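Local atomic coordinates of putative GGDEF domain protein (PDB entry 7E6G), a protein that probably makes the second messenger 3',3'-c-di-GMP from two molecules of GTP, as a magnesium-dependent diguanylate cyclase with a GGDEF domain. Residues 104-118 with 173-187. Sequence-based numbering, arbitrary orientation.
With MG (magnesium ion), chain G; G2P (phosphomethylphosphonic acid guanylate ester), chain H.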
ATOM      1  N   ASP A 104      25.637 -10.654 -26.937  1.00 32.28           N
ATOM      2  CA  ASP A 104      26.112 -11.748 -27.763  1.00 29.49           C
ATOM      3  C   ASP A 104      26.272 -13.003 -26.917  1.00 29.87           C
ATOM      4  O   ASP A 104      27.002 -12.974 -25.918  1.00 33.48           O
ATOM      5  CB  ASP A 104      27.442 -11.373 -28.409  1.00 29.31           C
ATOM      6  CG  ASP A 104      28.143 -12.564 -29.042  1.00 33.31           C
ATOM      7  OD1 ASP A 104      27.616 -13.114 -30.041  1.00 29.68           O
ATOM      8  OD2 ASP A 104      29.224 -12.950 -28.533  1.00 36.15           O
ATOM      9  N   PRO A 105      25.637 -14.117 -27.284  1.00 31.54           N
ATOM     10  CA  PRO A 105      25.687 -15.317 -26.413  1.00 28.02           C
ATOM     11  C   PRO A 105      27.087 -15.814 -26.078  1.00 27.92           C
ATOM     12  O   PRO A 105      27.371 -16.099 -24.908  1.00 27.70           O
ATOM     13  CB  PRO A 105      24.893 -16.347 -27.221  1.00 26.78           C
ATOM     14  CG  PRO A 105      23.908 -15.502 -28.018  1.00 27.13           C
ATOM     15  CD  PRO A 105      24.649 -14.240 -28.372  1.00 26.79           C
ATOM     16  N   LEU A 106      27.987 -15.924 -27.057  1.00 30.19           N
ATOM     17  CA  LEU A 106      29.289 -16.540 -26.783  1.00 28.66           C
ATOM     18  C   LEU A 106      30.156 -15.677 -25.866  1.00 27.54           C
ATOM     19  O   LEU A 106      30.702 -16.172 -24.875  1.00 32.25           O
ATOM     20  CB  LEU A 106      30.036 -16.829 -28.089  1.00 29.07           C
ATOM     21  CG  LEU A 106      31.511 -17.212 -27.881  1.00 27.54           C
ATOM     22  CD1 LEU A 106      31.623 -18.536 -27.177  1.00 24.90           C
ATOM     23  CD2 LEU A 106      32.308 -17.209 -29.179  1.00 25.76           C
ATOM     24  N   THR A 107      30.332 -14.397 -26.202  1.00 28.38           N
ATOM     25  CA  THR A 107      31.330 -13.551 -25.550  1.00 26.83           C
ATOM     26  C   THR A 107      30.757 -12.689 -24.435  1.00 35.05           C
ATOM     27  O   THR A 107      31.533 -12.113 -23.664  1.00 36.69           O
ATOM     28  CB  THR A 107      32.004 -12.597 -26.564  1.00 32.33           C
ATOM     29  OG1 THR A 107      31.007 -11.769 -27.192  1.00 24.72           O
ATOM     30  CG2 THR A 107      32.800 -13.355 -27.622  1.00 23.95           C
ATOM     31  N   GLY A 108      29.430 -12.555 -24.348  1.00 34.90           N
ATOM     32  CA  GLY A 108      28.827 -11.621 -23.422  1.00 29.64           C
ATOM     33  C   GLY A 108      28.860 -10.179 -23.871  1.00 31.63           C
ATOM     34  O   GLY A 108      28.108  -9.360 -23.327  1.00 33.89           O
ATOM     35  N   LEU A 109      29.685  -9.844 -24.863  1.00 33.02           N
ATOM     36  CA  LEU A 109      29.787  -8.477 -25.351  1.00 30.13           C
ATOM     37  C   LEU A 109      28.456  -7.964 -25.902  1.00 32.03           C
ATOM     38  O   LEU A 109      27.574  -8.751 -26.257  1.00 33.74           O
ATOM     39  CB  LEU A 109      30.834  -8.405 -26.445  1.00 28.25           C
ATOM     40  CG  LEU A 109      32.235  -8.618 -25.930  1.00 33.65           C
ATOM     41  CD1 LEU A 109      33.149  -8.619 -27.137  1.00 37.40           C
ATOM     42  CD2 LEU A 109      32.580  -7.502 -24.975  1.00 33.58           C
ATOM     43  N   PRO A 110      28.374  -6.719 -26.160  1.00 31.23           N
ATOM     44  CA  PRO A 110      27.280  -6.165 -26.828  1.00 28.33           C
ATOM     45  C   PRO A 110      27.227  -6.593 -28.221  1.00 30.96           C
ATOM     46  O   PRO A 110      28.167  -6.677 -28.788  1.00 30.77           O
ATOM     47  CB  PRO A 110      27.666  -4.773 -26.834  1.00 30.64           C
ATOM     48  CG  PRO A 110      28.322  -4.558 -25.646  1.00 29.10           C
ATOM     49  CD  PRO A 110      28.924  -5.769 -25.268  1.00 32.36           C
ATOM     50  N   ASN A 111      26.100  -6.776 -28.780  1.00 34.07           N
ATOM     51  CA  ASN A 111      25.955  -7.158 -30.125  1.00 31.39           C
ATOM     52  C   ASN A 111      25.784  -6.125 -31.153  1.00 29.87           C
ATOM     53  O   ASN A 111      25.995  -5.125 -30.881  1.00 31.61           O
ATOM     54  CB  ASN A 111      24.969  -8.250 -30.212  1.00 29.47           C
ATOM     55  CG  ASN A 111      23.618  -7.845 -30.144  1.00 32.96           C
ATOM     56  OD1 ASN A 111      23.290  -6.817 -30.114  1.00 34.35           O
ATOM     57  ND2 ASN A 111      22.864  -8.711 -30.212  1.00 35.03           N
ATOM     58  N   ARG A 112      25.521  -6.471 -32.361  1.00 25.69           N
ATOM     59  CA  ARG A 112      25.362  -5.565 -33.403  1.00 27.63           C
ATOM     60  C   ARG A 112      24.260  -4.646 -33.249  1.00 34.39           C
ATOM     61  O   ARG A 112      24.408  -3.609 -33.556  1.00 34.97           O
ATOM     62  CB  ARG A 112      25.171  -6.267 -34.614  1.00 28.67           C
ATOM     63  CG  ARG A 112      26.304  -6.456 -35.485  1.00 31.13           C
ATOM     64  CD  ARG A 112      25.841  -6.406 -36.866  1.00 38.53           C
ATOM     65  NE  ARG A 112      26.958  -6.534 -37.678  1.00 37.14           N
ATOM     66  CZ  ARG A 112      27.147  -5.947 -38.764  1.00 35.83           C
ATOM     67  NH1 ARG A 112      26.289  -5.310 -39.291  1.00 33.39           N
ATOM     68  NH2 ARG A 112      28.165  -6.145 -39.340  1.00 38.44           N
ATOM     69  N   ARG A 113      23.141  -5.060 -32.747  1.00 34.49           N
ATOM     70  CA  ARG A 113      22.055  -4.258 -32.479  1.00 36.83           C
ATOM     71  C   ARG A 113      22.367  -3.280 -31.475  1.00 36.53           C
ATOM     72  O   ARG A 113      21.895  -2.332 -31.598  1.00 35.70           O
ATOM     73  CB  ARG A 113      20.875  -5.107 -32.092  1.00 36.45           C
ATOM     74  CG  ARG A 113      19.643  -4.377 -31.703  1.00 36.70           C
ATOM     75  CD  ARG A 113      18.479  -5.208 -31.403  1.00 38.17           C
ATOM     76  NE  ARG A 113      17.942  -5.722 -32.622  1.00 53.89           N
ATOM     77  CZ  ARG A 113      17.879  -6.994 -32.996  1.00 58.02           C
ATOM     78  NH1 ARG A 113      18.275  -8.004 -32.280  1.00 49.06           N
ATOM     79  NH2 ARG A 113      17.464  -7.241 -34.135  1.00 47.78           N
ATOM     80  N   MET A 114      23.088  -3.581 -30.443  1.00 33.27           N
ATOM     81  CA  MET A 114      23.446  -2.663 -29.470  1.00 38.74           C
ATOM     82  C   MET A 114      24.302  -1.566 -29.911  1.00 40.67           C
ATOM     83  O   MET A 114      24.242  -0.541 -29.442  1.00 42.67           O
ATOM     84  CB  MET A 114      24.009  -3.319 -28.334  1.00 32.70           C
ATOM     85  CG  MET A 114      23.382  -2.754 -27.193  1.00 37.13           C
ATOM     86  SD  MET A 114      24.412  -2.723 -25.847  1.00 53.66           S
ATOM     87  CE  MET A 114      25.645  -1.634 -26.256  1.00 42.66           C
ATOM     88  N   LEU A 115      25.204  -1.896 -30.738  1.00 36.50           N
ATOM     89  CA  LEU A 115      26.103  -1.060 -31.302  1.00 39.36           C
ATOM     90  C   LEU A 115      25.602  -0.129 -32.202  1.00 39.99           C
ATOM     91  O   LEU A 115      25.991   0.874 -32.208  1.00 39.56           O
ATOM     92  CB  LEU A 115      27.187  -1.881 -31.874  1.00 37.42           C
ATOM     93  CG  LEU A 115      28.132  -1.798 -30.770  1.00 39.16           C
ATOM     94  CD1 LEU A 115      28.154  -2.863 -29.762  1.00 35.89           C
ATOM     95  CD2 LEU A 115      29.426  -1.395 -31.159  1.00 32.82           C
ATOM     96  N   LEU A 116      24.727  -0.524 -33.013  1.00 36.34           N
ATOM     97  CA  LEU A 116      24.052   0.260 -33.916  1.00 40.22           C
ATOM     98  C   LEU A 116      23.161   1.222 -33.259  1.00 42.96           C
ATOM     99  O   LEU A 116      22.853   2.152 -33.804  1.00 44.15           O
ATOM    100  CB  LEU A 116      23.286  -0.590 -34.798  1.00 37.97           C
ATOM    101  CG  LEU A 116      24.116  -1.277 -35.758  1.00 36.80           C
ATOM    102  CD1 LEU A 116      23.400  -2.120 -36.673  1.00 30.02           C
ATOM    103  CD2 LEU A 116      24.905  -0.363 -36.531  1.00 34.82           C
ATOM    104  N   GLU A 117      22.540   0.851 -32.216  1.00 41.97           N
ATOM    105  CA  GLU A 117      21.703   1.646 -31.478  1.00 45.56           C
ATOM    106  C   GLU A 117      22.403   2.648 -30.794  1.00 47.11           C
ATOM    107  O   GLU A 117      21.943   3.630 -30.704  1.00 47.48           O
ATOM    108  CB  GLU A 117      20.873   0.763 -30.674  1.00 47.51           C
ATOM    109  CG  GLU A 117      20.332   1.206 -29.386  1.00 53.67           C
ATOM    110  CD  GLU A 117      19.738   0.039 -28.700  1.00 69.01           C
ATOM    111  OE1 GLU A 117      19.168  -0.845 -29.373  1.00 65.88           O
ATOM    112  OE2 GLU A 117      19.817  -0.003 -27.483  1.00 65.86           O
ATOM    113  N   ARG A 118      23.529   2.369 -30.255  1.00 45.75           N
ATOM    114  CA  ARG A 118      24.347   3.304 -29.634  1.00 44.48           C
ATOM    115  C   ARG A 118      25.043   4.156 -30.612  1.00 47.19           C
ATOM    116  O   ARG A 118      25.275   5.228 -30.393  1.00 47.33           O
ATOM    117  CB  ARG A 118      25.166   2.652 -28.613  1.00 45.40           C
ATOM    118  CG  ARG A 118      26.217   3.505 -27.976  1.00 56.66           C
ATOM    119  CD  ARG A 118      25.794   4.500 -26.938  1.00 58.38           C
ATOM    120  NE  ARG A 118      26.927   5.029 -26.228  1.00 56.59           N
ATOM    121  CZ  ARG A 118      27.325   4.553 -25.083  1.00 62.53           C
ATOM    122  NH1 ARG A 118      26.698   3.556 -24.559  1.00 65.58           N
ATOM    123  NH2 ARG A 118      28.332   5.031 -24.450  1.00 51.22           N
ATOM    124  N   TYR A 173      32.915   3.943 -20.037  1.00 51.08           N
ATOM    125  CA  TYR A 173      31.838   4.249 -20.971  1.00 54.08           C
ATOM    126  C   TYR A 173      32.151   3.837 -22.403  1.00 51.42           C
ATOM    127  O   TYR A 173      31.273   3.934 -23.267  1.00 51.87           O
ATOM    128  CB  TYR A 173      31.492   5.746 -20.917  1.00 60.57           C
ATOM    129  CG  TYR A 173      30.796   6.107 -19.634  1.00 64.20           C
ATOM    130  CD1 TYR A 173      29.511   5.649 -19.378  1.00 71.13           C
ATOM    131  CD2 TYR A 173      31.434   6.863 -18.658  1.00 64.85           C
ATOM    132  CE1 TYR A 173      28.861   5.952 -18.196  1.00 78.04           C
ATOM    133  CE2 TYR A 173      30.796   7.169 -17.464  1.00 74.50           C
ATOM    134  CZ  TYR A 173      29.506   6.712 -17.239  1.00 81.70           C
ATOM    135  OH  TYR A 173      28.848   7.007 -16.061  1.00 79.55           O
ATOM    136  N   ASP A 174      33.372   3.386 -22.672  1.00 49.35           N
ATOM    137  CA  ASP A 174      33.670   2.766 -23.949  1.00 47.82           C
ATOM    138  C   ASP A 174      32.872   1.478 -24.128  1.00 44.55           C
ATOM    139  O   ASP A 174      32.428   0.836 -23.170  1.00 46.10           O
ATOM    140  CB  ASP A 174      35.152   2.457 -24.056  1.00 47.09           C
ATOM    141  CG  ASP A 174      35.995   3.692 -23.998  1.00 49.78           C
ATOM    142  OD1 ASP A 174      35.444   4.803 -24.153  1.00 51.61           O
ATOM    143  OD2 ASP A 174      37.212   3.545 -23.780  1.00 51.82           O
ATOM    144  N   LEU A 175      32.719   1.088 -25.383  1.00 40.03           N
ATOM    145  CA  LEU A 175      31.823   0.006 -25.759  1.00 37.06           C
ATOM    146  C   LEU A 175      32.560  -0.939 -26.689  1.00 40.14           C
ATOM    147  O   LEU A 175      33.001  -0.528 -27.766  1.00 45.39           O
ATOM    148  CB  LEU A 175      30.598   0.578 -26.455  1.00 41.71           C
ATOM    149  CG  LEU A 175      29.218   0.040 -26.152  1.00 44.64           C
ATOM    150  CD1 LEU A 175      28.912   0.125 -24.670  1.00 46.16           C
ATOM    151  CD2 LEU A 175      28.272   0.888 -26.942  1.00 47.01           C
ATOM    152  N   CYS A 176      32.693  -2.195 -26.297  1.00 39.72           N
ATOM    153  CA  CYS A 176      33.311  -3.192 -27.163  1.00 39.44           C
ATOM    154  C   CYS A 176      32.257  -4.198 -27.602  1.00 39.09           C
ATOM    155  O   CYS A 176      31.757  -4.967 -26.777  1.00 43.50           O
ATOM    156  CB  CYS A 176      34.458  -3.916 -26.466  1.00 42.47           C
ATOM    157  SG  CYS A 176      35.113  -5.272 -27.498  1.00 51.38           S
ATOM    158  N   GLY A 177      31.946  -4.224 -28.894  1.00 33.93           N
ATOM    159  CA  GLY A 177      30.895  -5.074 -29.412  1.00 29.33           C
ATOM    160  C   GLY A 177      31.409  -6.144 -30.353  1.00 34.92           C
ATOM    161  O   GLY A 177      32.405  -5.955 -31.061  1.00 33.00           O
ATOM    162  N   ARG A 178      30.719  -7.286 -30.345  1.00 35.50           N
ATOM    163  CA  ARG A 178      30.940  -8.332 -31.331  1.00 28.42           C
ATOM    164  C   ARG A 178      30.280  -7.921 -32.645  1.00 27.97           C
ATOM    165  O   ARG A 178      29.064  -7.737 -32.705  1.00 24.78           O
ATOM    166  CB  ARG A 178      30.388  -9.659 -30.819  1.00 28.90           C
ATOM    167  CG  ARG A 178      30.458 -10.769 -31.853  1.00 29.13           C
ATOM    168  CD  ARG A 178      30.881 -12.053 -31.225  1.00 28.13           C
ATOM    169  NE  ARG A 178      31.449 -12.984 -32.188  1.00 26.04           N
ATOM    170  CZ  ARG A 178      31.305 -14.298 -32.070  1.00 29.44           C
ATOM    171  NH1 ARG A 178      30.612 -14.787 -31.048  1.00 32.87           N
ATOM    172  NH2 ARG A 178      31.828 -15.120 -32.964  1.00 30.66           N
ATOM    173  N   TRP A 179      31.080  -7.753 -33.691  1.00 30.33           N
ATOM    174  CA  TRP A 179      30.584  -7.186 -34.938  1.00 28.21           C
ATOM    175  C   TRP A 179      30.368  -8.244 -36.007  1.00 27.64           C
ATOM    176  O   TRP A 179      29.594  -8.016 -36.941  1.00 27.40           O
ATOM    177  CB  TRP A 179      31.573  -6.116 -35.438  1.00 25.93           C
ATOM    178  CG  TRP A 179      31.134  -5.230 -36.596  1.00 29.24           C
ATOM    179  CD1 TRP A 179      31.717  -5.152 -37.846  1.00 28.08           C
ATOM    180  CD2 TRP A 179      30.069  -4.269 -36.598  1.00 31.37           C
ATOM    181  NE1 TRP A 179      31.064  -4.220 -38.619  1.00 28.26           N
ATOM    182  CE2 TRP A 179      30.055  -3.658 -37.875  1.00 38.29           C
ATOM    183  CE3 TRP A 179      29.121  -3.868 -35.648  1.00 34.20           C
ATOM    184  CZ2 TRP A 179      29.114  -2.670 -38.224  1.00 37.52           C
ATOM    185  CZ3 TRP A 179      28.191  -2.878 -35.995  1.00 31.69           C
ATOM    186  CH2 TRP A 179      28.197  -2.295 -37.273  1.00 32.13           C
ATOM    187  N   GLY A 180      31.023  -9.388 -35.870  1.00 29.38           N
ATOM    188  CA  GLY A 180      31.008 -10.443 -36.855  1.00 28.69           C
ATOM    189  C   GLY A 180      31.573 -11.707 -36.241  1.00 29.24           C
ATOM    190  O   GLY A 180      31.804 -11.784 -35.033  1.00 28.07           O
ATOM    191  N   GLY A 181      31.781 -12.710 -37.084  1.00 29.44           N
ATOM    192  CA  GLY A 181      32.324 -13.959 -36.582  1.00 32.43           C
ATOM    193  C   GLY A 181      33.585 -13.756 -35.766  1.00 35.03           C
ATOM    194  O   GLY A 181      33.725 -14.293 -34.664  1.00 32.71           O
ATOM    195  N   GLU A 182      34.515 -12.963 -36.291  1.00 37.03           N
ATOM    196  CA  GLU A 182      35.789 -12.695 -35.641  1.00 35.69           C
ATOM    197  C   GLU A 182      36.155 -11.227 -35.827  1.00 32.99           C
ATOM    198  O   GLU A 182      37.321 -10.871 -36.026  1.00 30.95           O
ATOM    199  CB  GLU A 182      36.885 -13.623 -36.177  1.00 35.79           C
ATOM    200  CG  GLU A 182      36.653 -14.099 -37.615  1.00 41.95           C
ATOM    201  CD  GLU A 182      37.525 -13.357 -38.631  1.00 48.68           C
ATOM    202  OE1 GLU A 182      36.964 -12.663 -39.515  1.00 56.19           O
ATOM    203  OE2 GLU A 182      38.771 -13.466 -38.551  1.00 48.04           O
ATOM    204  N   GLU A 183      35.150 -10.360 -35.787  1.00 31.67           N
ATOM    205  CA  GLU A 183      35.337  -8.920 -35.861  1.00 31.03           C
ATOM    206  C   GLU A 183      34.723  -8.278 -34.626  1.00 29.93           C
ATOM    207  O   GLU A 183      33.692  -8.742 -34.117  1.00 34.01           O
ATOM    208  CB  GLU A 183      34.701  -8.324 -37.116  1.00 28.67           C
ATOM    209  CG  GLU A 183      35.292  -8.801 -38.415  1.00 36.52           C
ATOM    210  CD  GLU A 183      34.285  -8.740 -39.555  1.00 44.51           C
ATOM    211  OE1 GLU A 183      33.281  -9.495 -39.526  1.00 51.23           O
ATOM    212  OE2 GLU A 183      34.483  -7.918 -40.474  1.00 46.94           O
ATOM    213  N   PHE A 184      35.354  -7.209 -34.154  1.00 24.42           N
ATOM    214  CA  PHE A 184      34.888  -6.464 -32.997  1.00 29.88           C
ATOM    215  C   PHE A 184      34.879  -4.980 -33.334  1.00 31.85           C
ATOM    216  O   PHE A 184      35.755  -4.485 -34.046  1.00 30.14           O
ATOM    217  CB  PHE A 184      35.778  -6.703 -31.767  1.00 31.76           C
ATOM    218  CG  PHE A 184      35.830  -8.140 -31.294  1.00 34.92           C
ATOM    219  CD1 PHE A 184      36.750  -9.032 -31.830  1.00 28.30           C
ATOM    220  CD2 PHE A 184      34.984  -8.586 -30.281  1.00 34.57           C
ATOM    221  CE1 PHE A 184      36.816 -10.326 -31.386  1.00 27.19           C
ATOM    222  CE2 PHE A 184      35.047  -9.900 -29.828  1.00 33.48           C
ATOM    223  CZ  PHE A 184      35.963 -10.771 -30.382  1.00 28.74           C
ATOM    224  N   LEU A 185      33.892  -4.270 -32.816  1.00 30.08           N
ATOM    225  CA  LEU A 185      33.774  -2.838 -33.025  1.00 30.51           C
ATOM    226  C   LEU A 185      33.919  -2.152 -31.679  1.00 33.81           C
ATOM    227  O   LEU A 185      33.122  -2.390 -30.764  1.00 35.56           O
ATOM    228  CB  LEU A 185      32.445  -2.476 -33.689  1.00 25.35           C
ATOM    229  CG  LEU A 185      32.373  -1.004 -34.091  1.00 30.77           C
ATOM    230  CD1 LEU A 185      33.509  -0.612 -35.022  1.00 32.12           C
ATOM    231  CD2 LEU A 185      31.038  -0.694 -34.748  1.00 36.27           C
ATOM    232  N   LEU A 186      34.951  -1.335 -31.549  1.00 31.97           N
ATOM    233  CA  LEU A 186      35.170  -0.498 -30.383  1.00 33.88           C
ATOM    234  C   LEU A 186      34.556   0.869 -30.675  1.00 35.31           C
ATOM    235  O   LEU A 186      34.860   1.479 -31.706  1.00 33.61           O
ATOM    236  CB  LEU A 186      36.669  -0.376 -30.089  1.00 37.12           C
ATOM    237  CG  LEU A 186      37.391  -1.447 -29.242  1.00 44.35           C
ATOM    238  CD1 LEU A 186      37.018  -2.896 -29.605  1.00 40.68           C
ATOM    239  CD2 LEU A 186      38.899  -1.273 -29.331  1.00 42.05           C
ATOM    240  N   LEU A 187      33.675   1.327 -29.796  1.00 34.47           N
ATOM    241  CA  LEU A 187      33.160   2.685 -29.825  1.00 38.81           C
ATOM    242  C   LEU A 187      33.693   3.431 -28.608  1.00 41.18           C
ATOM    243  O   LEU A 187      33.406   3.062 -27.457  1.00 38.24           O
ATOM    244  CB  LEU A 187      31.638   2.705 -29.845  1.00 44.00           C
ATOM    245  CG  LEU A 187      31.033   4.104 -29.717  1.00 44.21           C
ATOM    246  CD1 LEU A 187      31.053   4.816 -31.025  1.00 44.18           C
ATOM    247  CD2 LEU A 187      29.605   3.970 -29.246  1.00 49.36           C
TER
HETATM  248 MG    MG G 301      40.064 -12.743 -39.854  1.00 28.31          MG
HETATM  249  PG  G2P H 302      42.547 -12.918 -42.144  1.00 53.82           P
HETATM  250  O1G G2P H 302      42.040 -11.809 -41.670  1.00 55.80           O
HETATM  251  O2G G2P H 302      43.694 -13.214 -41.607  1.00 50.12           O
HETATM  252  O3G G2P H 302      42.523 -13.033 -43.471  1.00 57.88           O
HETATM  253  O3B G2P H 302      41.484 -13.891 -41.633  1.00 58.26           O
HETATM  254  PB  G2P H 302      41.174 -15.424 -41.488  1.00 54.31           P
HETATM  255  O1B G2P H 302      40.999 -15.520 -40.206  1.00 47.71           O
HETATM  256  O2B G2P H 302      42.069 -16.251 -42.020  1.00 40.29           O
HETATM  257  C3A G2P H 302      39.714 -15.871 -42.302  1.00 66.09           C
HETATM  258  PA  G2P H 302      38.290 -15.063 -42.238  1.00 99.60           P
HETATM  259  O1A G2P H 302      38.425 -15.087 -43.622  1.00 68.26           O
HETATM  260  O2A G2P H 302      38.868 -14.035 -41.414  1.00 80.05           O
HETATM  261  O5' G2P H 302      37.854 -16.325 -41.591  1.00 65.18           O
HETATM  262  C5' G2P H 302      37.578 -16.441 -40.200  1.00 57.37           C
HETATM  263  C4' G2P H 302      36.937 -17.746 -39.851  1.00 53.55           C
HETATM  264  O4' G2P H 302      36.125 -17.387 -38.885  1.00 51.07           O
HETATM  265  C3' G2P H 302      35.954 -18.086 -40.838  1.00 56.69           C
HETATM  266  O3' G2P H 302      36.359 -19.260 -41.425  1.00 52.63           O
HETATM  267  C2' G2P H 302      34.750 -18.242 -39.996  1.00 54.30           C
HETATM  268  O2' G2P H 302      33.945 -19.305 -40.292  1.00 59.45           O
HETATM  269  C1' G2P H 302      35.330 -18.426 -38.714  1.00 46.62           C
HETATM  270  N9  G2P H 302      34.415 -18.157 -37.670  1.00 42.23           N
HETATM  271  C8  G2P H 302      33.477 -17.290 -37.853  1.00 47.15           C
HETATM  272  N7  G2P H 302      32.744 -17.183 -36.792  1.00 46.91           N
HETATM  273  C5  G2P H 302      33.204 -17.961 -35.913  1.00 40.59           C
HETATM  274  C6  G2P H 302      32.832 -18.195 -34.680  1.00 44.08           C
HETATM  275  O6  G2P H 302      31.903 -17.675 -34.151  1.00 38.34           O
HETATM  276  N1  G2P H 302      33.543 -19.100 -33.937  1.00 46.94           N
HETATM  277  C2  G2P H 302      34.588 -19.723 -34.511  1.00 38.17           C
HETATM  278  N2  G2P H 302      35.215 -20.523 -33.823  1.00 40.32           N
HETATM  279  N3  G2P H 302      34.913 -19.453 -35.765  1.00 35.70           N
HETATM  280  C4  G2P H 302      34.253 -18.564 -36.458  1.00 43.98           C
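R112 and W179 show how one arginine can serve a ring and a carbonyl at once. The guanidinium lies nearly flat on one face of the indole, planes 17° apart, with R112 CZ 3.8 Å from the centroid of the W179 six-membered ring, a cation-pi stack. R112 NE, meanwhile, donates within the guanidinium plane to W179 O (3.1 Å), so the ring and the carbonyl of one residue together restrain the group. R112 NH1 forms a salt bridge with E161 of the second subunit. L185 CD2 covers the opposite face of the indole, and L116 CD2 meets its edge at CH2.

R178 leaves the edge strand 175-178 with CG anti to the backbone N (chi1 174°), bends at chi2 and passes alongside D104, its CD against OD2. R178 NH1 pairs with D104 OD2 (3.4 Å) in a salt bridge whose hydrogen bond is weak though nearly straight, the two planes almost perpendicular. T107 N also donates to D104 OD2, from above the carboxylate plane, an Asx motif that helps hold the carboxylate beside R178. R178 NE and R178 NH2 bind G180 O and G181 O respectively, and R178 NH2 reaches O6 of the GTP analogue phosphomethylphosphonic acid guanylate ester at 2.8 Å. The backbone joins in through R178 N to P110 O (3.1 Å).

Apolar side chains fill the rest of the contact: L115 CD1 rests on G177 CA (3.5 Å), and L109 CD1 abuts the ring edge of F184. At the far end R118 CG touches the CD2 methyls of both L175 and L187. Helix 112-128 thus packs on the hairpin of strands 175-178 and 183-188, whose GGEEF (180-184) runs from the turn into the second strand, with E182 on magnesium: the active-site hairpin of a GGDEF domain.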